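Local coordinates for protein exoribonuclease II, mitochondrial (PDB 6F3H) that degrades RNA from the 3' end as the exoribonuclease component of the mitochondrial RNA degradosome, probably with metal-dependent chemistry in its RNB domain, at residues E272-F276 with Y292-R296; R296-N300 with L340-S345; G482-T488 with G517-F522. The protein carries 1 engineered substitution. All blocks are in the same frame, centred on the assembly; numbering follows the deposited sequence.

Overall arrangement
Interactions 1 and 2 follow each other on helix 293-303 and share R296, with centres about 10 Å apart. Interaction 1 sets the start of that helix against helix 251-281. Interaction 2 sets its next turn against the end of helix 334-343. Both are partly buried and mainly apolar, but the first is built on aromatic rings and the second on leucines and one arginine-carbonyl bond. Interaction 3 is remote, its centre about 50 Å or more from the centres of the other two. It joins a loop to a strand end in the RNB domain, near the magnesium site. It is more exposed, and backbone hydrogen bonds count for more there.

Interaction 1. Residues E272-F276 with Y292-R296; sequences EIKAF and YDYIR
This contact belongs to an all-helical region, where F276 and E272 of helix 251-281 meet Y292 and I295 at the start of helix 293-303. Y292 stands at the N-cap position of helix 293-303, and its ring lies between the two helices. F276 has CG anti to its backbone N (chi1 176°), which brings CD1 to the base of the tyrosine. The two rings form an offset edge-to-face pair, the edge of F276 toward the face of Y292, with centroids 5.7 Å apart and planes at 90°. F276 CB adds a CH-pi contact, 4.3 Å from the Y292 ring centroid and almost above its centre. I295 CD1 lies over a face of the F276 ring, 4.2 Å from its centroid, with CG2 near CE1 and CZ. Helix 311-322 adds I320 against the same phenylalanine.

The far end of Y292 is polar. Its OH lies 3.3 Å from both E272 OE1 and E272 OE2, close enough for weak hydrogen bonding with the carboxylate. The glutamate bends at chi2, and its carboxylate is tilted 46° to the tyrosine ring. Its stronger partner is R264, which makes a salt bridge to OE1. The A275 methyl packs at the hydroxyl. The arrangement is an aromatic edge-to-face pair in a helix-helix interface, with a tyrosine-carboxylate contact at its polar end.

Interaction 2. Residues R296-N300 with L340-S345; sequences RTLLN and LLVEIS
R296 of helix 293-303 runs its chain alongside I344 and across L341, at the end of helix 334-343. Its CG starts beside the backbone N (chi1 -75°). The chain then runs out to CD and bends at chi3 (-69°), which carries the guanidinium to the carbonyl of I344. NH1 donates to I344 O at 2.7 Å, in the plane of the carbonyl and in that of the guanidinium. The acceptor therefore sits at the edge of the group. NE makes a salt bridge with D293, one turn back on the same helix, so the guanidinium has two partners.

The aliphatic part of R296 packs on carbon. R296 CB meets L341 CD1 at 3.9 Å, and CG meets I344 CD1 as the two side chains slide past each other in opposite directions. I344 CD1 also reaches L299 CD1 at 3.8 Å, and so lies against both residues of helix 293-303. L299 CD1 touches L340 CD2 as well, at 3.8 Å. L341 points its CD2 at the backbone of N300 and reaches N300 CB at 3.6 Å. S345 OG donates to L341 O at 2.6 Å, from the face opposite to that used by I344 N. The chemistry implies a leucine-isoleucine seam with a charged edge: the arginine satisfies a carbonyl beyond the helix end, while its carboxylate partner probably balances its charge.

Interaction 3. Residues G482-T488 with G517-F522; sequences GKHDRKT and GIVSNF
F522 lies against G482 and K483, just beyond the point where T488 pairs with V519 in the sheet of the RNB domain. Its side chain leaves the backbone with CG anti to the carbonyl carbon (chi1 -65°), which brings the ring over the loop 482-488. CB touches G482 CA and C, and F522 CG meets G482 CA at 3.7 Å. CD1 and CE1 lie against G482 N. Along another edge of the ring, CD2 and CE2 come to K483 O, which stands near the ring plane. At the tip, F522 CZ reaches G482 N and, at 3.9 Å, T488 CG2. G482 thus spreads over one face: G482 CA is 3.9 Å from the centroid of the F522 ring and close to its normal, a CH-pi contact that brings backbone onto the ring.

Backbone bonds hold the two segments together. V519 N donates to T488 O at 3.1 Å, and T488 N gives a weak return bond to V519 O, making an antiparallel hydrogen-bonded pair. Further on, D485 N meets S520 O at 2.7 Å, nearly head-on to the carbonyl. F522 N makes a weak bond to H484 ND1, near the plane of the imidazole, and N521 OD1 stands at H484 CE1, also at the ring edge. The N521 amide nitrogen is held by D394 O. T488 OG1 bonds to R486 O, which ties the loop to itself. G482 lies close to the magnesium site of D401 and D410. Polarity is thus met largely by the main chain, while the buried F522 ring supplies the apolar contact near the metal.

Interaction 1. Residues E272-F276 with Y292-R296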
loop_
_atom_site.group_PDB
_atom_site.type_symbol
_atom_site.label_atom_id
_atom_site.label_comp_id
_atom_site.label_asym_id
_atom_site.label_seq_id
_atom_site.Cartn_x
_atom_site.Cartn_y
_atom_site.Cartn_z
ATOM N N GLU A 272 21.877 35.020 6.553
ATOM C CA GLU A 272 22.459 33.706 6.316
ATOM C C GLU A 272 21.949 33.083 5.031
ATOM O O GLU A 272 22.661 32.303 4.403
ATOM C CB GLU A 272 22.221 32.813 7.513
ATOM C CG GLU A 272 22.950 33.393 8.684
ATOM C CD GLU A 272 24.430 33.101 8.588
ATOM O OE1 GLU A 272 24.823 31.968 8.925
ATOM O OE2 GLU A 272 25.197 33.985 8.133
ATOM N N ILE A 273 20.716 33.375 4.651
ATOM C CA ILE A 273 20.293 33.057 3.296
ATOM C C ILE A 273 21.251 33.693 2.307
ATOM O O ILE A 273 21.706 33.058 1.350
ATOM C CB ILE A 273 18.860 33.567 3.065
ATOM C CG1 ILE A 273 17.857 32.811 3.923
ATOM C CG2 ILE A 273 18.493 33.503 1.583
ATOM C CD1 ILE A 273 16.423 33.103 3.547
ATOM N N LYS A 274 21.580 34.959 2.540
ATOM C CA LYS A 274 22.394 35.710 1.599
ATOM C C LYS A 274 23.815 35.175 1.556
ATOM O O LYS A 274 24.392 35.017 0.477
ATOM C CB LYS A 274 22.391 37.190 1.992
ATOM C CG LYS A 274 21.090 37.903 1.734
ATOM C CD LYS A 274 21.060 39.206 2.486
ATOM C CE LYS A 274 19.700 39.863 2.433
ATOM N NZ LYS A 274 19.638 40.900 3.499
ATOM N N ALA A 275 24.390 34.894 2.724
ATOM C CA ALA A 275 25.735 34.351 2.776
ATOM C C ALA A 275 25.806 33.023 2.041
ATOM O O ALA A 275 26.749 32.770 1.284
ATOM C CB ALA A 275 26.155 34.194 4.234
ATOM N N PHE A 276 24.795 32.178 2.232
ATOM C CA PHE A 276 24.741 30.877 1.572
ATOM C C PHE A 276 24.644 31.020 0.063
ATOM O O PHE A 276 25.392 30.385 -0.683
ATOM C CB PHE A 276 23.553 30.090 2.109
ATOM C CG PHE A 276 23.329 28.767 1.426
ATOM C CD1 PHE A 276 23.971 27.614 1.883
ATOM C CD2 PHE A 276 22.456 28.659 0.354
ATOM C CE1 PHE A 276 23.778 26.393 1.261
ATOM C CE2 PHE A 276 22.249 27.436 -0.256
ATOM C CZ PHE A 276 22.918 26.304 0.200
ATOM N N TYR A 292 27.020 25.273 6.691
ATOM C CA TYR A 292 25.591 25.275 6.452
ATOM C C TYR A 292 25.051 23.877 6.259
ATOM O O TYR A 292 24.280 23.645 5.331
ATOM C CB TYR A 292 25.274 26.126 5.221
ATOM C CG TYR A 292 25.528 27.607 5.415
ATOM C CD1 TYR A 292 24.772 28.353 6.319
ATOM C CD2 TYR A 292 26.529 28.259 4.714
ATOM C CE1 TYR A 292 25.000 29.725 6.509
ATOM C CE2 TYR A 292 26.770 29.628 4.900
ATOM C CZ TYR A 292 26.006 30.353 5.792
ATOM O OH TYR A 292 26.261 31.698 5.964
ATOM N N ASP A 293 25.418 22.933 7.119
ATOM C CA ASP A 293 24.830 21.620 6.904
ATOM C C ASP A 293 23.359 21.624 7.282
ATOM O O ASP A 293 22.571 20.847 6.725
ATOM C CB ASP A 293 25.576 20.522 7.659
ATOM C CG ASP A 293 25.409 19.138 6.988
ATOM O OD1 ASP A 293 25.394 19.075 5.735
ATOM O OD2 ASP A 293 25.277 18.114 7.700
ATOM N N TYR A 294 22.961 22.495 8.204
ATOM C CA TYR A 294 21.542 22.556 8.509
ATOM C C TYR A 294 20.702 22.916 7.293
ATOM O O TYR A 294 19.517 22.578 7.248
ATOM C CB TYR A 294 21.301 23.525 9.648
ATOM C CG TYR A 294 21.566 24.977 9.349
ATOM C CD1 TYR A 294 22.850 25.505 9.420
ATOM C CD2 TYR A 294 20.528 25.835 9.043
ATOM C CE1 TYR A 294 23.083 26.845 9.174
ATOM C CE2 TYR A 294 20.745 27.177 8.797
ATOM C CZ TYR A 294 22.016 27.683 8.864
ATOM O OH TYR A 294 22.198 29.039 8.629
ATOM N N ILE A 295 21.290 23.543 6.283
ATOM C CA ILE A 295 20.507 23.822 5.091
ATOM C C ILE A 295 20.470 22.624 4.174
ATOM O O ILE A 295 19.464 22.365 3.509
ATOM C CB ILE A 295 21.063 25.046 4.356
ATOM C CG1 ILE A 295 21.013 26.271 5.265
ATOM C CG2 ILE A 295 20.323 25.257 3.053
ATOM C CD1 ILE A 295 21.291 27.574 4.543
ATOM N N ARG A 296 21.548 21.869 4.096
ATOM C CA ARG A 296 21.448 20.673 3.293
ATOM C C ARG A 296 20.326 19.818 3.828
ATOM O O ARG A 296 19.452 19.377 3.074
ATOM C CB ARG A 296 22.764 19.925 3.294
ATOM C CG ARG A 296 23.773 20.598 2.444
ATOM C CD ARG A 296 24.841 19.642 2.071
ATOM N NE ARG A 296 25.710 19.209 3.150
ATOM C CZ ARG A 296 27.013 19.032 2.971
ATOM N NH1 ARG A 296 27.542 19.274 1.781
ATOM N NH2 ARG A 296 27.790 18.626 3.958
#

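Interaction 2. Residues R296-N300 with L340-S345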
loop_
_atom_site.group_PDB
_atom_site.type_symbol
_atom_site.label_atom_id
_atom_site.label_comp_id
_atom_site.label_asym_id
_atom_site.label_seq_id
_atom_site.Cartn_x
_atom_site.Cartn_y
_atom_site.Cartn_z
ATOM N N ARG A 296 21.548 21.869 4.096
ATOM C CA ARG A 296 21.448 20.673 3.293
ATOM C C ARG A 296 20.326 19.818 3.828
ATOM O O ARG A 296 19.452 19.377 3.074
ATOM C CB ARG A 296 22.764 19.925 3.294
ATOM C CG ARG A 296 23.773 20.598 2.444
ATOM C CD ARG A 296 24.841 19.642 2.071
ATOM N NE ARG A 296 25.710 19.209 3.150
ATOM C CZ ARG A 296 27.013 19.032 2.971
ATOM N NH1 ARG A 296 27.542 19.274 1.781
ATOM N NH2 ARG A 296 27.790 18.626 3.958
ATOM N N THR A 297 20.291 19.665 5.153
ATOM C CA THR A 297 19.211 18.951 5.823
ATOM C C THR A 297 17.862 19.450 5.361
ATOM O O THR A 297 16.944 18.671 5.098
ATOM C CB THR A 297 19.315 19.133 7.328
ATOM O OG1 THR A 297 20.513 18.527 7.810
ATOM C CG2 THR A 297 18.132 18.492 7.988
ATOM N N LEU A 298 17.707 20.760 5.307
ATOM C CA LEU A 298 16.416 21.309 4.948
ATOM C C LEU A 298 16.047 20.924 3.528
ATOM O O LEU A 298 14.960 20.397 3.287
ATOM C CB LEU A 298 16.454 22.819 5.124
ATOM C CG LEU A 298 15.504 23.579 4.225
ATOM C CD1 LEU A 298 14.082 23.388 4.688
ATOM C CD2 LEU A 298 15.852 25.015 4.316
ATOM N N LEU A 299 16.971 21.114 2.583
ATOM C CA LEU A 299 16.701 20.724 1.205
ATOM C C LEU A 299 16.378 19.252 1.122
ATOM O O LEU A 299 15.484 18.826 0.384
ATOM C CB LEU A 299 17.908 20.995 0.334
ATOM C CG LEU A 299 18.313 22.446 0.295
ATOM C CD1 LEU A 299 19.715 22.530 -0.302
ATOM C CD2 LEU A 299 17.281 23.228 -0.479
ATOM N N ASN A 300 17.094 18.467 1.899
ATOM C CA ASN A 300 16.860 17.043 1.919
ATOM C C ASN A 300 15.448 16.733 2.391
ATOM O O ASN A 300 14.698 16.029 1.708
ATOM C CB ASN A 300 17.913 16.401 2.799
ATOM C CG ASN A 300 17.803 14.927 2.827
ATOM O OD1 ASN A 300 17.839 14.269 1.800
ATOM N ND2 ASN A 300 17.677 14.380 4.020
ATOM N N LEU A 340 19.773 20.983 -6.459
ATOM C CA LEU A 340 20.671 21.808 -5.679
ATOM C C LEU A 340 21.406 20.974 -4.660
ATOM O O LEU A 340 22.629 21.028 -4.557
ATOM C CB LEU A 340 19.891 22.892 -4.976
ATOM C CG LEU A 340 20.890 23.700 -4.179
ATOM C CD1 LEU A 340 21.837 24.372 -5.131
ATOM C CD2 LEU A 340 20.196 24.722 -3.347
ATOM N N LEU A 341 20.662 20.197 -3.897
ATOM C CA LEU A 341 21.261 19.377 -2.865
ATOM C C LEU A 341 22.319 18.469 -3.462
ATOM O O LEU A 341 23.400 18.300 -2.894
ATOM C CB LEU A 341 20.171 18.573 -2.190
ATOM C CG LEU A 341 20.634 17.757 -1.015
ATOM C CD1 LEU A 341 21.619 18.502 -0.162
ATOM C CD2 LEU A 341 19.434 17.420 -0.255
ATOM N N VAL A 342 22.031 17.901 -4.627
ATOM C CA VAL A 342 23.042 17.125 -5.326
ATOM C C VAL A 342 24.253 17.994 -5.599
ATOM O O VAL A 342 25.400 17.575 -5.434
ATOM C CB VAL A 342 22.463 16.568 -6.639
ATOM C CG1 VAL A 342 23.562 16.344 -7.664
ATOM C CG2 VAL A 342 21.674 15.298 -6.398
ATOM N N GLU A 343 24.013 19.232 -5.972
ATOM C CA GLU A 343 25.100 20.086 -6.400
ATOM C C GLU A 343 26.017 20.457 -5.248
ATOM O O GLU A 343 27.187 20.770 -5.465
ATOM C CB GLU A 343 24.514 21.319 -7.051
ATOM C CG GLU A 343 25.522 22.184 -7.657
ATOM C CD GLU A 343 24.880 23.295 -8.428
ATOM O OE1 GLU A 343 23.868 23.018 -9.110
ATOM O OE2 GLU A 343 25.372 24.441 -8.345
ATOM N N ILE A 344 25.511 20.445 -4.027
ATOM C CA ILE A 344 26.272 20.901 -2.878
ATOM C C ILE A 344 26.639 19.752 -1.945
ATOM O O ILE A 344 26.961 19.992 -0.785
ATOM C CB ILE A 344 25.495 21.979 -2.126
ATOM C CG1 ILE A 344 24.153 21.379 -1.722
ATOM C CG2 ILE A 344 25.316 23.186 -3.014
ATOM C CD1 ILE A 344 23.485 22.096 -0.609
ATOM N N SER A 345 26.650 18.521 -2.442
ATOM C CA SER A 345 26.953 17.318 -1.679
ATOM C C SER A 345 27.974 16.489 -2.444
ATOM O O SER A 345 28.108 16.630 -3.666
ATOM C CB SER A 345 25.688 16.479 -1.421
ATOM O OG SER A 345 24.641 17.242 -0.849
#

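Interaction 3. Residues G482-T488 with G517-F522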
loop_
_atom_site.group_PDB
_atom_site.type_symbol
_atom_site.label_atom_id
_atom_site.label_comp_id
_atom_site.label_asym_id
_atom_site.label_seq_id
_atom_site.Cartn_x
_atom_site.Cartn_y
_atom_site.Cartn_z
ATOM N N GLY A 482 13.227 -24.249 -0.505
ATOM C CA GLY A 482 14.073 -24.297 -1.668
ATOM C C GLY A 482 15.494 -24.735 -1.430
ATOM O O GLY A 482 16.270 -24.776 -2.389
ATOM N N LYS A 483 15.862 -25.077 -0.202
ATOM C CA LYS A 483 17.212 -25.536 0.106
ATOM C C LYS A 483 17.280 -27.070 -0.014
ATOM O O LYS A 483 16.749 -27.801 0.835
ATOM C CB LYS A 483 17.618 -24.990 1.475
ATOM C CG LYS A 483 17.473 -23.455 1.520
ATOM C CD LYS A 483 18.104 -22.774 2.740
ATOM C CE LYS A 483 17.927 -21.244 2.657
ATOM N NZ LYS A 483 18.969 -20.468 3.408
ATOM N N HIS A 484 17.917 -27.546 -1.098
ATOM C CA HIS A 484 17.924 -28.963 -1.496
ATOM C C HIS A 484 18.517 -29.851 -0.418
ATOM O O HIS A 484 19.576 -29.541 0.139
ATOM C CB HIS A 484 18.705 -29.149 -2.817
ATOM C CG HIS A 484 18.500 -30.488 -3.503
ATOM N ND1 HIS A 484 17.266 -31.105 -3.611
ATOM C CD2 HIS A 484 19.368 -31.288 -4.177
ATOM C CE1 HIS A 484 17.391 -32.236 -4.285
ATOM N NE2 HIS A 484 18.657 -32.369 -4.643
ATOM N N ASP A 485 17.856 -30.983 -0.174
ATOM C CA ASP A 485 18.294 -31.923 0.845
ATOM C C ASP A 485 18.506 -31.212 2.163
ATOM O O ASP A 485 19.543 -31.352 2.810
ATOM C CB ASP A 485 19.570 -32.661 0.449
ATOM C CG ASP A 485 19.392 -33.487 -0.758
ATOM O OD1 ASP A 485 18.483 -34.359 -0.698
ATOM O OD2 ASP A 485 20.136 -33.263 -1.738
ATOM N N ARG A 486 17.555 -30.386 2.549
ATOM C CA ARG A 486 17.581 -29.920 3.918
ATOM C C ARG A 486 16.222 -30.163 4.499
ATOM O O ARG A 486 15.231 -29.738 3.913
ATOM C CB ARG A 486 17.920 -28.476 4.049
ATOM C CG ARG A 486 19.206 -28.115 3.354
ATOM C CD ARG A 486 20.206 -27.107 4.040
ATOM N NE ARG A 486 21.608 -27.467 3.628
ATOM C CZ ARG A 486 22.601 -28.220 4.161
ATOM N NH1 ARG A 486 22.629 -28.768 5.384
ATOM N NH2 ARG A 486 23.674 -28.404 3.386
ATOM N N LYS A 487 16.185 -30.827 5.650
ATOM C CA LYS A 487 14.915 -31.078 6.298
ATOM C C LYS A 487 14.334 -29.704 6.643
ATOM O O LYS A 487 14.994 -28.869 7.275
ATOM C CB LYS A 487 15.105 -32.008 7.497
ATOM C CG LYS A 487 14.981 -31.384 8.839
ATOM C CD LYS A 487 14.529 -32.388 9.857
ATOM C CE LYS A 487 14.289 -31.710 11.193
ATOM N NZ LYS A 487 13.439 -32.530 12.104
ATOM N N THR A 488 13.156 -29.428 6.099
ATOM C CA THR A 488 12.621 -28.076 6.008
ATOM C C THR A 488 11.163 -28.074 6.443
ATOM O O THR A 488 10.312 -28.688 5.792
ATOM C CB THR A 488 12.761 -27.545 4.582
ATOM O OG1 THR A 488 14.148 -27.278 4.325
ATOM C CG2 THR A 488 11.955 -26.281 4.397
ATOM N N GLY A 517 4.379 -29.899 8.209
ATOM C CA GLY A 517 5.116 -30.932 7.506
ATOM C C GLY A 517 6.628 -30.821 7.491
ATOM O O GLY A 517 7.208 -30.003 8.212
ATOM N N ILE A 518 7.278 -31.681 6.697
ATOM C CA ILE A 518 8.707 -31.619 6.426
ATOM C C ILE A 518 8.886 -32.043 4.983
ATOM O O ILE A 518 8.164 -32.903 4.472
ATOM C CB ILE A 518 9.576 -32.519 7.338
ATOM C CG1 ILE A 518 9.380 -32.191 8.803
ATOM C CG2 ILE A 518 11.067 -32.392 7.019
ATOM C CD1 ILE A 518 9.980 -33.226 9.715
ATOM N N VAL A 519 9.858 -31.431 4.325
ATOM C CA VAL A 519 10.155 -31.709 2.934
ATOM C C VAL A 519 11.653 -31.539 2.786
ATOM O O VAL A 519 12.297 -30.871 3.594
ATOM C CB VAL A 519 9.405 -30.739 1.998
ATOM C CG1 VAL A 519 7.901 -30.880 2.141
ATOM C CG2 VAL A 519 9.820 -29.337 2.311
ATOM N N SER A 520 12.228 -32.165 1.770
ATOM C CA SER A 520 13.657 -31.941 1.616
ATOM C C SER A 520 14.101 -32.083 0.177
ATOM O O SER A 520 15.245 -31.768 -0.154
ATOM C CB SER A 520 14.446 -32.899 2.502
ATOM O OG SER A 520 13.786 -34.152 2.591
ATOM N N ASN A 521 13.219 -32.528 -0.698
ATOM C CA ASN A 521 13.601 -32.715 -2.087
ATOM C C ASN A 521 13.052 -31.537 -2.863
ATOM O O ASN A 521 11.866 -31.500 -3.181
ATOM C CB ASN A 521 13.065 -34.031 -2.625
ATOM C CG ASN A 521 13.488 -34.290 -4.060
ATOM O OD1 ASN A 521 14.485 -33.735 -4.545
ATOM N ND2 ASN A 521 12.728 -35.132 -4.750
ATOM N N PHE A 522 13.930 -30.596 -3.201
ATOM C CA PHE A 522 13.563 -29.356 -3.897
ATOM C C PHE A 522 14.222 -29.292 -5.272
ATOM O O PHE A 522 15.385 -28.870 -5.381
ATOM C CB PHE A 522 13.988 -28.120 -3.107
ATOM C CG PHE A 522 13.312 -27.931 -1.781
ATOM C CD1 PHE A 522 11.944 -27.703 -1.684
ATOM C CD2 PHE A 522 14.082 -27.922 -0.621
ATOM C CE1 PHE A 522 11.356 -27.505 -0.444
ATOM C CE2 PHE A 522 13.501 -27.725 0.602
ATOM C CZ PHE A 522 12.138 -27.509 0.690
#